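Local coordinates for protein Hsc70 cochaperone (SGT) (Aspergillus fumigatus, PDB 3SZ7) that acts as a co-chaperone that binds Hsc-family chaperones through its TPR domain and hands tail-anchored proteins to the GET pathway for delivery to the endoplasmic reticulum, at residues A[119-122]-A[123-127]; A[80-83]-A[84-87]. All blocks are in the same frame, centred on the assembly; numbering follows the deposited sequence.

Contact 1: A[119-122]-A[123-127]; sequences RGLE and TTKRK
R119 begins the contact with its carbonyl O, which takes the backbone N-H of T123 at 2.9 Å. One residue on, the O of G120 accepts two bonds from a single residue: T124 N arrives over one face of the carbonyl plane and T124 OG1, at 2.8 Å, over the other. The hydroxyl gets there because OG1 stands opposite the carbonyl carbon of T124 (chi1 -58°), leaning back over the preceding turn. L121 adds an apolar contact to its backbone bond with K125: the lysine chain, extended beyond CG, passes obliquely across the leucine, with K125 CE 3.7 Å from L121 CG. E122 ends the segment with a salt bridge along the helix. Its OE2 alone receives both terminal nitrogens of R126, NH2 at 2.8 Å and NH1 at 3.1 Å, and lies in the guanidinium plane while being approached on its anti side. Carboxylate and guanidinium planes stand nearly perpendicular, 83° apart. On the inner side, T124 touches Y102 and F90 of the preceding helix pair. These i to i+4 pairings are characteristic of a single alpha-helix, here the helix 115-133 that packs against the last TPR hairpin.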
ATOM      1  N   ARG A 119       0.081  12.134   2.472  1.00 13.78           N
ATOM      2  CA  ARG A 119      -1.235  11.944   3.070  1.00 11.82           C
ATOM      3  C   ARG A 119      -1.341  10.573   3.725  1.00 15.02           C
ATOM      4  O   ARG A 119      -1.931  10.435   4.793  1.00 14.96           O
ATOM      5  CB  ARG A 119      -2.334  12.119   2.021  1.00 18.78           C
ATOM      6  CG  ARG A 119      -2.399  13.530   1.456  1.00 30.16           C
ATOM      7  CD  ARG A 119      -2.684  14.536   2.559  1.00 42.75           C
ATOM      8  NE  ARG A 119      -4.079  14.476   2.979  1.00 38.88           N
ATOM      9  CZ  ARG A 119      -5.011  15.333   2.576  1.00 29.79           C
ATOM     10  NH1 ARG A 119      -4.691  16.327   1.757  1.00 27.80           N
ATOM     11  NH2 ARG A 119      -6.260  15.202   2.997  1.00 26.52           N
ATOM     12  N   GLY A 120      -0.750   9.567   3.087  1.00 13.08           N
ATOM     13  CA  GLY A 120      -0.714   8.229   3.653  1.00 13.06           C
ATOM     14  C   GLY A 120      -0.021   8.207   5.005  1.00 15.45           C
ATOM     15  O   GLY A 120      -0.516   7.602   5.963  1.00 13.48           O
ATOM     16  N   LEU A 121       1.130   8.866   5.092  1.00 13.88           N
ATOM     17  CA  LEU A 121       1.879   8.900   6.347  1.00 14.53           C
ATOM     18  C   LEU A 121       1.115   9.683   7.408  1.00 12.78           C
ATOM     19  O   LEU A 121       1.041   9.272   8.569  1.00 12.12           O
ATOM     20  CB  LEU A 121       3.270   9.505   6.130  1.00 13.57           C
ATOM     21  CG  LEU A 121       4.174   9.578   7.367  1.00 15.23           C
ATOM     22  CD1 LEU A 121       4.353   8.190   7.975  1.00 14.72           C
ATOM     23  CD2 LEU A 121       5.532  10.196   7.029  1.00 19.36           C
ATOM     24  N   GLU A 122       0.532  10.806   7.006  1.00 11.15           N
ATOM     25  CA  GLU A 122      -0.227  11.629   7.937  1.00 12.27           C
ATOM     26  C   GLU A 122      -1.399  10.839   8.518  1.00 12.14           C
ATOM     27  O   GLU A 122      -1.622  10.831   9.731  1.00 13.42           O
ATOM     28  CB  GLU A 122      -0.763  12.880   7.237  1.00 14.45           C
ATOM     29  CG  GLU A 122      -1.722  13.679   8.109  1.00 14.32           C
ATOM     30  CD  GLU A 122      -2.439  14.786   7.355  1.00 23.02           C
ATOM     31  OE1 GLU A 122      -1.880  15.305   6.367  1.00 24.94           O
ATOM     32  OE2 GLU A 122      -3.567  15.135   7.759  1.00 23.62           O
ATOM     33  N   THR A 123      -2.150  10.184   7.641  1.00 12.26           N
ATOM     34  CA  THR A 123      -3.323   9.418   8.058  1.00 13.92           C
ATOM     35  C   THR A 123      -2.943   8.231   8.944  1.00 15.11           C
ATOM     36  O   THR A 123      -3.623   7.951   9.933  1.00 15.31           O
ATOM     37  CB  THR A 123      -4.133   8.942   6.841  1.00 17.33           C
ATOM     38  OG1 THR A 123      -4.707  10.081   6.190  1.00 19.28           O
ATOM     39  CG2 THR A 123      -5.247   8.002   7.267  1.00 16.33           C
ATOM     40  N   THR A 124      -1.854   7.547   8.597  1.00 10.96           N
ATOM     41  CA  THR A 124      -1.357   6.439   9.410  1.00 12.00           C
ATOM     42  C   THR A 124      -0.929   6.912  10.803  1.00 14.16           C
ATOM     43  O   THR A 124      -1.267   6.292  11.816  1.00 12.51           O
ATOM     44  CB  THR A 124      -0.171   5.741   8.724  1.00 12.22           C
ATOM     45  OG1 THR A 124      -0.582   5.278   7.433  1.00 12.30           O
ATOM     46  CG2 THR A 124       0.307   4.550   9.554  1.00 13.83           C
ATOM     47  N   LYS A 125      -0.189   8.012  10.863  1.00  9.84           N
ATOM     48  CA  LYS A 125       0.235   8.538  12.157  1.00 12.16           C
ATOM     49  C   LYS A 125      -0.969   8.938  13.003  1.00 10.38           C
ATOM     50  O   LYS A 125      -0.960   8.783  14.223  1.00 13.86           O
ATOM     51  CB  LYS A 125       1.140   9.753  11.983  1.00 13.11           C
ATOM     52  CG  LYS A 125       2.537   9.453  11.483  1.00 19.19           C
ATOM     53  CD  LYS A 125       3.320  10.754  11.342  1.00 29.48           C
ATOM     54  CE  LYS A 125       4.746  10.507  10.882  1.00 50.44           C
ATOM     55  NZ  LYS A 125       5.506  11.783  10.833  1.00 61.71           N
ATOM     56  N   ARG A 126      -1.991   9.485  12.356  1.00  9.85           N
ATOM     57  CA  ARG A 126      -3.160   9.925  13.094  1.00 11.26           C
ATOM     58  C   ARG A 126      -3.873   8.721  13.695  1.00 11.29           C
ATOM     59  O   ARG A 126      -4.390   8.797  14.812  1.00 15.03           O
ATOM     60  CB  ARG A 126      -4.099  10.737  12.201  1.00 15.25           C
ATOM     61  CG  ARG A 126      -5.330  11.260  12.916  1.00 16.63           C
ATOM     62  CD  ARG A 126      -6.117  12.227  12.036  1.00 17.98           C
ATOM     63  NE  ARG A 126      -5.357  13.445  11.771  1.00 19.73           N
ATOM     64  CZ  ARG A 126      -4.895  13.801  10.576  1.00 22.67           C
ATOM     65  NH1 ARG A 126      -5.129  13.040   9.514  1.00 19.47           N
ATOM     66  NH2 ARG A 126      -4.208  14.929  10.443  1.00 21.82           N
ATOM     67  N   LYS A 127      -3.899   7.618  12.950  1.00 13.54           N
ATOM     68  CA  LYS A 127      -4.529   6.380  13.425  1.00 10.46           C
ATOM     69  C   LYS A 127      -3.767   5.825  14.620  1.00 12.67           C
ATOM     70  O   LYS A 127      -4.361   5.342  15.581  1.00 12.61           O
ATOM     71  CB  LYS A 127      -4.565   5.322  12.318  1.00 13.41           C
ATOM     72  CG  LYS A 127      -5.293   5.761  11.054  1.00 32.31           C
ATOM     73  CD  LYS A 127      -6.781   5.463  11.103  1.00 40.13           C
ATOM     74  CE  LYS A 127      -7.478   6.032   9.867  1.00 44.25           C
ATOM     75  NZ  LYS A 127      -8.511   5.115   9.300  1.00 42.30           N
TER

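Contact 2: A[80-83]-A[84-87]; sequences KAWS and RLGL
W82 and L85 run side by side along one flank of the helix, and the six-membered part of the indole meets the leucine through one methyl, L85 CD2, at 4.0 Å from W82 CZ3. On another flank K80 and R84 point the same way. The lysine touches with its methylenes: K80 CD lies 3.9 Å from R84 NH2, and K80 CG sits over one face of the guanidinium, offset toward its rim. The two like charges stay apart, K80 NZ being 4.8 Å from R84 NH2, and would be expected to disfavour a closer approach. R84 leaves the backbone with CG opposite its own carbonyl carbon (chi1 -63°), which brings R84 CG to 3.2 Å from K80 O. That same oxygen accepts R84 N at 3.0 Å, the first of four successive i to i+4 bonds that continue from A81, W82 and S83 to L85, G86 and L87. This is the opening helix, 79-91, of the third predicted TPR, a helix-turn-helix repeat whose first helix packs on both its own partner and the repeat before it. Accordingly W82 and L85 both touch A101 of helix 95-109, while A81 rests on A71 and T72 of helix 61-74. The indole is further fixed by a hydrogen bond from W82 NE1 to the carbonyl O of P76, just ahead of the helix. Farther out, R84 lies against A53 of helix 45-57, and its NE makes a weak hydrogen bond to S49 O.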
ATOM      1  N   LYS A  80       7.369   4.155  -5.706  1.00 14.48           N
ATOM      2  CA  LYS A  80       6.000   3.680  -5.922  1.00 15.70           C
ATOM      3  C   LYS A  80       5.723   2.364  -5.191  1.00 18.43           C
ATOM      4  O   LYS A  80       4.630   2.161  -4.661  1.00 17.33           O
ATOM      5  CB  LYS A  80       5.669   3.549  -7.416  1.00 16.02           C
ATOM      6  CG  LYS A  80       4.173   3.438  -7.706  1.00 20.00           C
ATOM      7  CD  LYS A  80       3.874   3.347  -9.204  1.00 24.90           C
ATOM      8  CE  LYS A  80       4.185   4.647  -9.931  1.00 27.45           C
ATOM      9  NZ  LYS A  80       3.179   5.717  -9.679  1.00 24.02           N
ATOM     10  N   ALA A  81       6.712   1.479  -5.151  1.00 15.61           N
ATOM     11  CA  ALA A  81       6.551   0.198  -4.474  1.00 19.65           C
ATOM     12  C   ALA A  81       6.290   0.395  -2.983  1.00 19.76           C
ATOM     13  O   ALA A  81       5.479  -0.315  -2.392  1.00 13.65           O
ATOM     14  CB  ALA A  81       7.775  -0.688  -4.694  1.00 21.50           C
ATOM     15  N   TRP A  82       6.969   1.368  -2.383  1.00 12.12           N
ATOM     16  CA  TRP A  82       6.788   1.652  -0.960  1.00 10.21           C
ATOM     17  C   TRP A  82       5.398   2.219  -0.698  1.00 14.57           C
ATOM     18  O   TRP A  82       4.785   1.932   0.334  1.00 14.08           O
ATOM     19  CB  TRP A  82       7.843   2.636  -0.454  1.00 13.73           C
ATOM     20  CG  TRP A  82       9.216   2.061  -0.347  1.00 12.77           C
ATOM     21  CD1 TRP A  82      10.292   2.355  -1.136  1.00 15.62           C
ATOM     22  CD2 TRP A  82       9.668   1.091   0.607  1.00 12.92           C
ATOM     23  NE1 TRP A  82      11.389   1.630  -0.726  1.00 12.82           N
ATOM     24  CE2 TRP A  82      11.030   0.845   0.334  1.00 13.31           C
ATOM     25  CE3 TRP A  82       9.052   0.405   1.658  1.00 15.96           C
ATOM     26  CZ2 TRP A  82      11.788  -0.061   1.083  1.00 17.75           C
ATOM     27  CZ3 TRP A  82       9.810  -0.493   2.400  1.00 15.27           C
ATOM     28  CH2 TRP A  82      11.162  -0.714   2.108  1.00 14.90           C
ATOM     29  N   SER A  83       4.910   3.033  -1.629  1.00 14.60           N
ATOM     30  CA  SER A  83       3.572   3.599  -1.504  1.00 16.43           C
ATOM     31  C   SER A  83       2.515   2.500  -1.566  1.00 13.29           C
ATOM     32  O   SER A  83       1.535   2.525  -0.816  1.00 14.04           O
ATOM     33  CB  SER A  83       3.321   4.643  -2.592  1.00 20.58           C
ATOM     34  OG  SER A  83       2.065   5.266  -2.399  1.00 23.52           O
ATOM     35  N   ARG A  84       2.715   1.541  -2.468  1.00 12.99           N
ATOM     36  CA  ARG A  84       1.831   0.387  -2.595  1.00 15.83           C
ATOM     37  C   ARG A  84       1.841  -0.445  -1.328  1.00 14.21           C
ATOM     38  O   ARG A  84       0.795  -0.890  -0.868  1.00 12.08           O
ATOM     39  CB  ARG A  84       2.276  -0.506  -3.751  1.00 17.93           C
ATOM     40  CG  ARG A  84       2.200   0.151  -5.098  1.00 24.21           C
ATOM     41  CD  ARG A  84       0.869  -0.111  -5.755  1.00 24.05           C
ATOM     42  NE  ARG A  84       0.830   0.510  -7.068  1.00 19.65           N
ATOM     43  CZ  ARG A  84       0.146   1.610  -7.351  1.00 24.78           C
ATOM     44  NH1 ARG A  84      -0.582   2.200  -6.412  1.00 25.56           N
ATOM     45  NH2 ARG A  84       0.177   2.109  -8.576  1.00 29.14           N
ATOM     46  N   LEU A  85       3.033  -0.662  -0.781  1.00 14.97           N
ATOM     47  CA  LEU A  85       3.190  -1.447   0.441  1.00 12.46           C
ATOM     48  C   LEU A  85       2.516  -0.758   1.625  1.00 11.63           C
ATOM     49  O   LEU A  85       1.881  -1.403   2.457  1.00 12.34           O
ATOM     50  CB  LEU A  85       4.672  -1.656   0.743  1.00 13.86           C
ATOM     51  CG  LEU A  85       4.987  -2.480   1.992  1.00 15.12           C
ATOM     52  CD1 LEU A  85       4.240  -3.804   1.948  1.00 12.38           C
ATOM     53  CD2 LEU A  85       6.490  -2.710   2.108  1.00 14.12           C
ATOM     54  N   GLY A  86       2.661   0.560   1.690  1.00  8.20           N
ATOM     55  CA  GLY A  86       2.030   1.342   2.740  1.00 10.32           C
ATOM     56  C   GLY A  86       0.525   1.171   2.734  1.00 12.56           C
ATOM     57  O   GLY A  86      -0.085   0.950   3.776  1.00 11.27           O
ATOM     58  N   LEU A  87      -0.084   1.277   1.558  1.00  9.46           N
ATOM     59  CA  LEU A  87      -1.535   1.146   1.458  1.00 10.05           C
ATOM     60  C   LEU A  87      -1.985  -0.270   1.796  1.00 10.79           C
ATOM     61  O   LEU A  87      -2.965  -0.464   2.501  1.00 11.66           O
ATOM     62  CB  LEU A  87      -2.025   1.549   0.065  1.00 10.18           C
ATOM     63  CG  LEU A  87      -3.544   1.583  -0.125  1.00 14.03           C
ATOM     64  CD1 LEU A  87      -4.200   2.489   0.907  1.00 15.38           C
ATOM     65  CD2 LEU A  87      -3.893   2.050  -1.536  1.00 19.52           C
TER

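In the fold
Contact 2 comes first along the chain, within helix 79-91, and contact 1 follows in helix 115-133, with helix 95-109 between them in sequence. Their centres are 14 Å apart and their nearest atoms about 6 Å, so they do not touch directly. Helix 95-109 connects them: A101 and K104 receive side chains from 80-87, K99 and I106 receive them from 119-127, and Y102 is touched from both contacts. F90, later on helix 79-91, also meets 123-127. Contact 2 lies near the chain's centre, whereas contact 1 is more peripheral, where the C-terminal helix covers the last hairpin of the chaperone-binding TPR domain.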